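Local coordinates for protein cryptochrome DASH, chloroplastic/mitochondrial (Arabidopsis thaliana, PDB 2J4D) that repairs cyclobutane pyrimidine dimers in single-stranded DNA as a photolyase, carries FAD and a folate light antenna, and may also act as a blue-light photoreceptor, at residues 115-120 and 224-229; 262-267 and 311-316. One frame throughout, in Å; residues are numbered along the deposited sequence.

Contact 1. Residues 115-120 and 224-229; sequences NLLIRS and DDWGDV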
loop_
_atom_site.group_PDB
_atom_site.type_symbol
_atom_site.label_atom_id
_atom_site.label_comp_id
_atom_site.label_asym_id
_atom_site.label_seq_id
_atom_site.Cartn_x
_atom_site.Cartn_y
_atom_site.Cartn_z
ATOM N N ASN A 115 14.970 -19.041 -4.229
ATOM C CA ASN A 115 13.639 -19.551 -3.946
ATOM C C ASN A 115 13.188 -18.791 -2.711
ATOM O O ASN A 115 13.958 -18.023 -2.142
ATOM C CB ASN A 115 13.657 -21.048 -3.639
ATOM C CG ASN A 115 12.280 -21.689 -3.786
ATOM O OD1 ASN A 115 11.249 -21.020 -3.694
ATOM N ND2 ASN A 115 12.261 -22.998 -4.005
ATOM N N LEU A 116 11.948 -19.006 -2.297
ATOM C CA LEU A 116 11.427 -18.332 -1.115
ATOM C C LEU A 116 10.960 -19.361 -0.102
ATOM O O LEU A 116 10.084 -20.170 -0.387
ATOM C CB LEU A 116 10.253 -17.423 -1.496
ATOM C CG LEU A 116 9.556 -16.650 -0.369
ATOM C CD1 LEU A 116 10.498 -15.594 0.214
ATOM C CD2 LEU A 116 8.308 -15.986 -0.935
ATOM N N LEU A 117 11.566 -19.338 1.075
ATOM C CA LEU A 117 11.174 -20.245 2.133
ATOM C C LEU A 117 9.958 -19.608 2.800
ATOM O O LEU A 117 10.023 -18.468 3.268
ATOM C CB LEU A 117 12.307 -20.402 3.151
ATOM C CG LEU A 117 11.952 -21.257 4.375
ATOM C CD1 LEU A 117 11.758 -22.699 3.943
ATOM C CD2 LEU A 117 13.059 -21.164 5.411
ATOM N N ILE A 118 8.845 -20.327 2.833
ATOM C CA ILE A 118 7.647 -19.787 3.453
ATOM C C ILE A 118 7.308 -20.575 4.714
ATOM O O ILE A 118 7.200 -21.800 4.676
ATOM C CB ILE A 118 6.445 -19.835 2.480
ATOM C CG1 ILE A 118 6.756 -18.999 1.229
ATOM C CG2 ILE A 118 5.193 -19.300 3.168
ATOM C CD1 ILE A 118 5.609 -18.934 0.235
ATOM N N ARG A 119 7.159 -19.868 5.829
ATOM C CA ARG A 119 6.823 -20.493 7.102
ATOM C C ARG A 119 5.716 -19.696 7.763
ATOM O O ARG A 119 5.638 -18.476 7.597
ATOM C CB ARG A 119 8.039 -20.510 8.030
ATOM C CG ARG A 119 9.143 -21.472 7.619
ATOM C CD ARG A 119 8.759 -22.909 7.925
ATOM N NE ARG A 119 9.803 -23.852 7.538
ATOM C CZ ARG A 119 9.976 -24.324 6.305
ATOM N NH1 ARG A 119 9.170 -23.944 5.319
ATOM N NH2 ARG A 119 10.950 -25.188 6.061
ATOM N N SER A 120 4.852 -20.381 8.500
ATOM C CA SER A 120 3.773 -19.708 9.216
ATOM C C SER A 120 4.209 -19.600 10.668
ATOM O O SER A 120 4.537 -20.603 11.290
ATOM C CB SER A 120 2.468 -20.506 9.124
ATOM O OG SER A 120 1.891 -20.386 7.837
ATOM N N ASP A 224 15.260 -28.757 2.588
ATOM C CA ASP A 224 14.411 -29.915 2.346
ATOM C C ASP A 224 12.959 -29.555 2.041
ATOM O O ASP A 224 12.313 -30.218 1.229
ATOM C CB ASP A 224 14.476 -30.873 3.542
ATOM C CG ASP A 224 15.899 -31.332 3.845
ATOM O OD1 ASP A 224 16.639 -31.667 2.891
ATOM O OD2 ASP A 224 16.278 -31.367 5.036
ATOM N N ASP A 225 12.443 -28.512 2.681
ATOM C CA ASP A 225 11.063 -28.100 2.440
ATOM C C ASP A 225 10.950 -26.586 2.384
ATOM O O ASP A 225 11.066 -25.908 3.410
ATOM C CB ASP A 225 10.152 -28.655 3.539
ATOM C CG ASP A 225 8.694 -28.281 3.341
ATOM O OD1 ASP A 225 8.308 -27.877 2.223
ATOM O OD2 ASP A 225 7.922 -28.403 4.316
ATOM N N TRP A 226 10.721 -26.062 1.180
ATOM C CA TRP A 226 10.604 -24.621 0.982
ATOM C C TRP A 226 9.282 -24.048 1.465
ATOM O O TRP A 226 9.132 -22.830 1.561
ATOM C CB TRP A 226 10.844 -24.262 -0.489
ATOM C CG TRP A 226 12.290 -24.392 -0.861
ATOM C CD1 TRP A 226 12.922 -25.506 -1.344
ATOM C CD2 TRP A 226 13.308 -23.406 -0.674
ATOM N NE1 TRP A 226 14.270 -25.275 -1.460
ATOM C CE2 TRP A 226 14.535 -23.992 -1.056
ATOM C CE3 TRP A 226 13.304 -22.083 -0.213
ATOM C CZ2 TRP A 226 15.748 -23.298 -0.992
ATOM C CZ3 TRP A 226 14.508 -21.393 -0.149
ATOM C CH2 TRP A 226 15.714 -22.002 -0.536
ATOM N N GLY A 227 8.333 -24.932 1.767
ATOM C CA GLY A 227 7.038 -24.518 2.278
ATOM C C GLY A 227 5.965 -24.203 1.255
ATOM O O GLY A 227 6.249 -23.657 0.190
ATOM N N ASP A 228 4.722 -24.546 1.571
ATOM C CA ASP A 228 3.618 -24.255 0.665
ATOM C C ASP A 228 3.149 -22.838 0.944
ATOM O O ASP A 228 3.341 -22.326 2.048
ATOM C CB ASP A 228 2.421 -25.182 0.909
ATOM C CG ASP A 228 2.780 -26.646 0.831
ATOM O OD1 ASP A 228 3.759 -26.990 0.135
ATOM O OD2 ASP A 228 2.063 -27.455 1.458
ATOM N N VAL A 229 2.543 -22.200 -0.048
ATOM C CA VAL A 229 1.999 -20.867 0.169
ATOM C C VAL A 229 0.780 -21.193 1.015
ATOM O O VAL A 229 0.014 -22.096 0.682
ATOM C CB VAL A 229 1.542 -20.221 -1.145
ATOM C CG1 VAL A 229 0.872 -18.880 -0.866
ATOM C CG2 VAL A 229 2.731 -20.045 -2.067
HETATM O O HOH W 1 4.513 -22.785 4.534
#

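Contact 2. Residues 262-267 and 311-316; sequences YFWKKD and KERVAN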
loop_
_atom_site.group_PDB
_atom_site.type_symbol
_atom_site.label_atom_id
_atom_site.label_comp_id
_atom_site.label_asym_id
_atom_site.label_seq_id
_atom_site.Cartn_x
_atom_site.Cartn_y
_atom_site.Cartn_z
ATOM N N TYR A 262 -0.495 1.593 -17.786
ATOM C CA TYR A 262 -0.946 2.962 -17.582
ATOM C C TYR A 262 -0.074 3.989 -18.298
ATOM O O TYR A 262 -0.581 4.890 -18.967
ATOM C CB TYR A 262 -0.984 3.279 -16.083
ATOM C CG TYR A 262 -1.655 4.596 -15.774
ATOM C CD1 TYR A 262 -3.031 4.752 -15.943
ATOM C CD2 TYR A 262 -0.911 5.702 -15.365
ATOM C CE1 TYR A 262 -3.650 5.985 -15.718
ATOM C CE2 TYR A 262 -1.520 6.939 -15.139
ATOM C CZ TYR A 262 -2.890 7.069 -15.322
ATOM O OH TYR A 262 -3.491 8.291 -15.132
ATOM N N PHE A 263 1.238 3.849 -18.159
ATOM C CA PHE A 263 2.176 4.770 -18.781
ATOM C C PHE A 263 2.311 4.619 -20.289
ATOM O O PHE A 263 2.097 5.566 -21.049
ATOM C CB PHE A 263 3.589 4.590 -18.199
ATOM C CG PHE A 263 3.791 5.207 -16.846
ATOM C CD1 PHE A 263 2.711 5.651 -16.089
ATOM C CD2 PHE A 263 5.070 5.314 -16.315
ATOM C CE1 PHE A 263 2.902 6.195 -14.816
ATOM C CE2 PHE A 263 5.277 5.856 -15.041
ATOM C CZ PHE A 263 4.192 6.296 -14.292
ATOM N N TRP A 264 2.672 3.413 -20.707
ATOM C CA TRP A 264 2.968 3.155 -22.101
ATOM C C TRP A 264 1.886 2.638 -23.032
ATOM O O TRP A 264 1.569 3.290 -24.026
ATOM C CB TRP A 264 4.195 2.245 -22.159
ATOM C CG TRP A 264 5.357 2.790 -21.350
ATOM C CD1 TRP A 264 5.711 2.444 -20.067
ATOM C CD2 TRP A 264 6.272 3.817 -21.753
ATOM N NE1 TRP A 264 6.790 3.196 -19.654
ATOM C CE2 TRP A 264 7.153 4.047 -20.669
ATOM C CE3 TRP A 264 6.432 4.570 -22.930
ATOM C CZ2 TRP A 264 8.184 4.998 -20.725
ATOM C CZ3 TRP A 264 7.462 5.519 -22.987
ATOM C CH2 TRP A 264 8.322 5.721 -21.890
ATOM N N LYS A 265 1.330 1.471 -22.734
ATOM C CA LYS A 265 0.304 0.905 -23.601
ATOM C C LYS A 265 -0.884 1.845 -23.790
ATOM O O LYS A 265 -1.301 2.112 -24.921
ATOM C CB LYS A 265 -0.180 -0.438 -23.053
ATOM C CG LYS A 265 -1.178 -1.126 -23.973
ATOM C CD LYS A 265 -1.607 -2.477 -23.436
ATOM C CE LYS A 265 -2.742 -3.054 -24.281
ATOM N NZ LYS A 265 -3.221 -4.353 -23.744
ATOM N N LYS A 266 -1.425 2.350 -22.689
ATOM C CA LYS A 266 -2.564 3.252 -22.757
ATOM C C LYS A 266 -2.179 4.720 -22.857
ATOM O O LYS A 266 -3.029 5.559 -23.154
ATOM C CB LYS A 266 -3.490 3.032 -21.559
ATOM C CG LYS A 266 -4.193 1.688 -21.598
ATOM C CD LYS A 266 -5.086 1.493 -20.388
ATOM C CE LYS A 266 -6.052 0.356 -20.629
ATOM N NZ LYS A 266 -6.906 0.676 -21.808
ATOM N N ASP A 267 -0.908 5.028 -22.605
ATOM C CA ASP A 267 -0.414 6.405 -22.708
ATOM C C ASP A 267 -1.309 7.380 -21.930
ATOM O O ASP A 267 -1.631 8.470 -22.403
ATOM C CB ASP A 267 -0.349 6.782 -24.199
ATOM C CG ASP A 267 0.535 7.991 -24.478
ATOM O OD1 ASP A 267 1.502 8.231 -23.724
ATOM O OD2 ASP A 267 0.268 8.689 -25.480
ATOM N N LYS A 311 11.026 11.895 -21.631
ATOM C CA LYS A 311 12.009 12.019 -22.703
ATOM C C LYS A 311 11.485 11.528 -24.050
ATOM O O LYS A 311 11.668 12.180 -25.078
ATOM C CB LYS A 311 13.275 11.231 -22.352
ATOM C CG LYS A 311 14.355 11.244 -23.437
ATOM C CD LYS A 311 15.552 10.382 -23.032
ATOM C CE LYS A 311 16.704 10.487 -24.028
ATOM N NZ LYS A 311 16.351 9.966 -25.384
ATOM N N GLU A 312 10.822 10.380 -24.039
ATOM C CA GLU A 312 10.319 9.793 -25.268
ATOM C C GLU A 312 8.967 10.295 -25.757
ATOM O O GLU A 312 8.725 10.352 -26.967
ATOM C CB GLU A 312 10.266 8.277 -25.116
ATOM C CG GLU A 312 11.633 7.620 -24.934
ATOM C CD GLU A 312 11.521 6.120 -24.679
ATOM O OE1 GLU A 312 10.396 5.591 -24.778
ATOM O OE2 GLU A 312 12.550 5.471 -24.385
ATOM N N ARG A 313 8.078 10.657 -24.839
ATOM C CA ARG A 313 6.764 11.106 -25.266
ATOM C C ARG A 313 6.446 12.542 -24.906
ATOM O O ARG A 313 6.522 13.425 -25.762
ATOM C CB ARG A 313 5.689 10.153 -24.735
ATOM C CG ARG A 313 5.843 8.733 -25.292
ATOM C CD ARG A 313 4.717 7.813 -24.861
ATOM N NE ARG A 313 4.815 6.498 -25.491
ATOM C CZ ARG A 313 3.925 5.521 -25.328
ATOM N NH1 ARG A 313 2.862 5.706 -24.555
ATOM N NH2 ARG A 313 4.101 4.353 -25.929
ATOM N N VAL A 314 6.092 12.790 -23.654
ATOM C CA VAL A 314 5.773 14.148 -23.253
ATOM C C VAL A 314 6.047 14.445 -21.789
ATOM O O VAL A 314 5.930 13.576 -20.924
ATOM C CB VAL A 314 4.290 14.482 -23.572
ATOM C CG1 VAL A 314 3.391 13.353 -23.131
ATOM C CG2 VAL A 314 3.878 15.768 -22.877
ATOM N N ALA A 315 6.437 15.683 -21.530
ATOM C CA ALA A 315 6.693 16.140 -20.179
ATOM C C ALA A 315 5.723 17.294 -19.953
ATOM O O ALA A 315 5.745 18.283 -20.691
ATOM C CB ALA A 315 8.123 16.619 -20.051
ATOM N N ASN A 316 4.851 17.164 -18.959
ATOM C CA ASN A 316 3.898 18.227 -18.670
ATOM C C ASN A 316 3.481 18.195 -17.210
ATOM O O ASN A 316 4.157 17.585 -16.381
ATOM C CB ASN A 316 2.659 18.121 -19.574
ATOM C CG ASN A 316 1.871 16.832 -19.362
ATOM O OD1 ASN A 316 1.999 16.167 -18.334
ATOM N ND2 ASN A 316 1.034 16.488 -20.335
#

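Contact 1. Residues 115-120 and 224-229
Trp-226 lies against strand 117-120, at one border of the five-stranded parallel sheet in the photolyase alpha/beta domain, where a loop that follows helix 194-204 crosses the strand steeply. Its indole is covered on one face by Asn-115. Asn-115 CB sits over the six-membered ring of Trp-226, 3.6 Å from the centroid and 11° off the normal. The amide stacks nearly flat above the CG-CD2 bond of the indole, its plane tilted by only 13°. With CG of Asn-115 anti to the backbone N (chi1 -161°), the amide extends from the six-membered ring toward CG of the indole. The edge of the same ring meets the backbone at Leu-117 N, and Trp-226 CE3 touches Leu-117 CB at 3.9 Å.

One backbone bond joins the two segments, Ile-118 N to Trp-226 O at 2.8 Å. A water donating to both Ile-118 O and Asp-228 O bridges them further on, beside the apolar touch of Ile-118 CD1 on Val-229 CG2. Gly-227 passes so close to Ile-118 O that a side chain would collide there. Arg-119 bends back at chi2 over Leu-117, and Arg-119 NH2 reaches Asp-225 O at 2.7 Å, within the guanidinium plane. An Asx turn on Asp-225 shapes the loop. Around this shell, Arg-106 of helix 92-111 hydrogen-bonds through its NH2 to both Leu-116 O and Gly-227 O.

Contact 2. Residues 262-267 and 311-316
Arg-313, near the end of helix 299-312, reaches across to the C-terminal end of helix 252-265 and hydrogen-bonds the carbonyl of Trp-264. Arg-313 NH1 meets Trp-264 O at 2.8 Å, in the carbonyl plane and on a lone pair; NH2 adds a weak bond to the same oxygen. Arg-313 NH1 also makes a salt bridge with Asp-267 OD1 at 3.0 Å, weak as a hydrogen bond; the carboxylate and guanidinium planes are nearly perpendicular (87°). That OD1 has a second donor in Tyr-309 OH. The extended run from CG to NE carries the guanidinium to the indole, where Trp-264 CE3 lies over its centre, the planes 75° apart. Glu-312 OE1 approaches Trp-264 CZ3 at 3.4 Å, while the indole NE1 is satisfied by Glu-305. A serine in place of Trp-264 would probably uncover one guanidinium face and leave Glu-305 without its indole donor. Asp-267, with positive phi, has left the helical path, and its N bonds only weakly to Trp-264 O. The arginine thus supplies a charged donor to a carbonyl at a helix end, and the nearby carboxylate is likely to offset its charge.

After strand 4-7 and helix 12-26, the chain lays down strands 41-46 and 67-74 before reaching strand 117-120 at the border of the parallel sheet. Contact 1 closes a loop of 103 intervening residues, which includes strands 138-142 and 168-172 and helix 194-204, by bringing the linker back onto that border strand. The chain then passes through strand 245-248, which pairs with strand 4-7, into helix 252-265. Contact 2 closes a shorter loop, with 43 residues between its segments, tying the end of that helix to the end of helix 299-312. The two loops follow in series, neither nested nor crossed, and their centres lie about 40 Å apart.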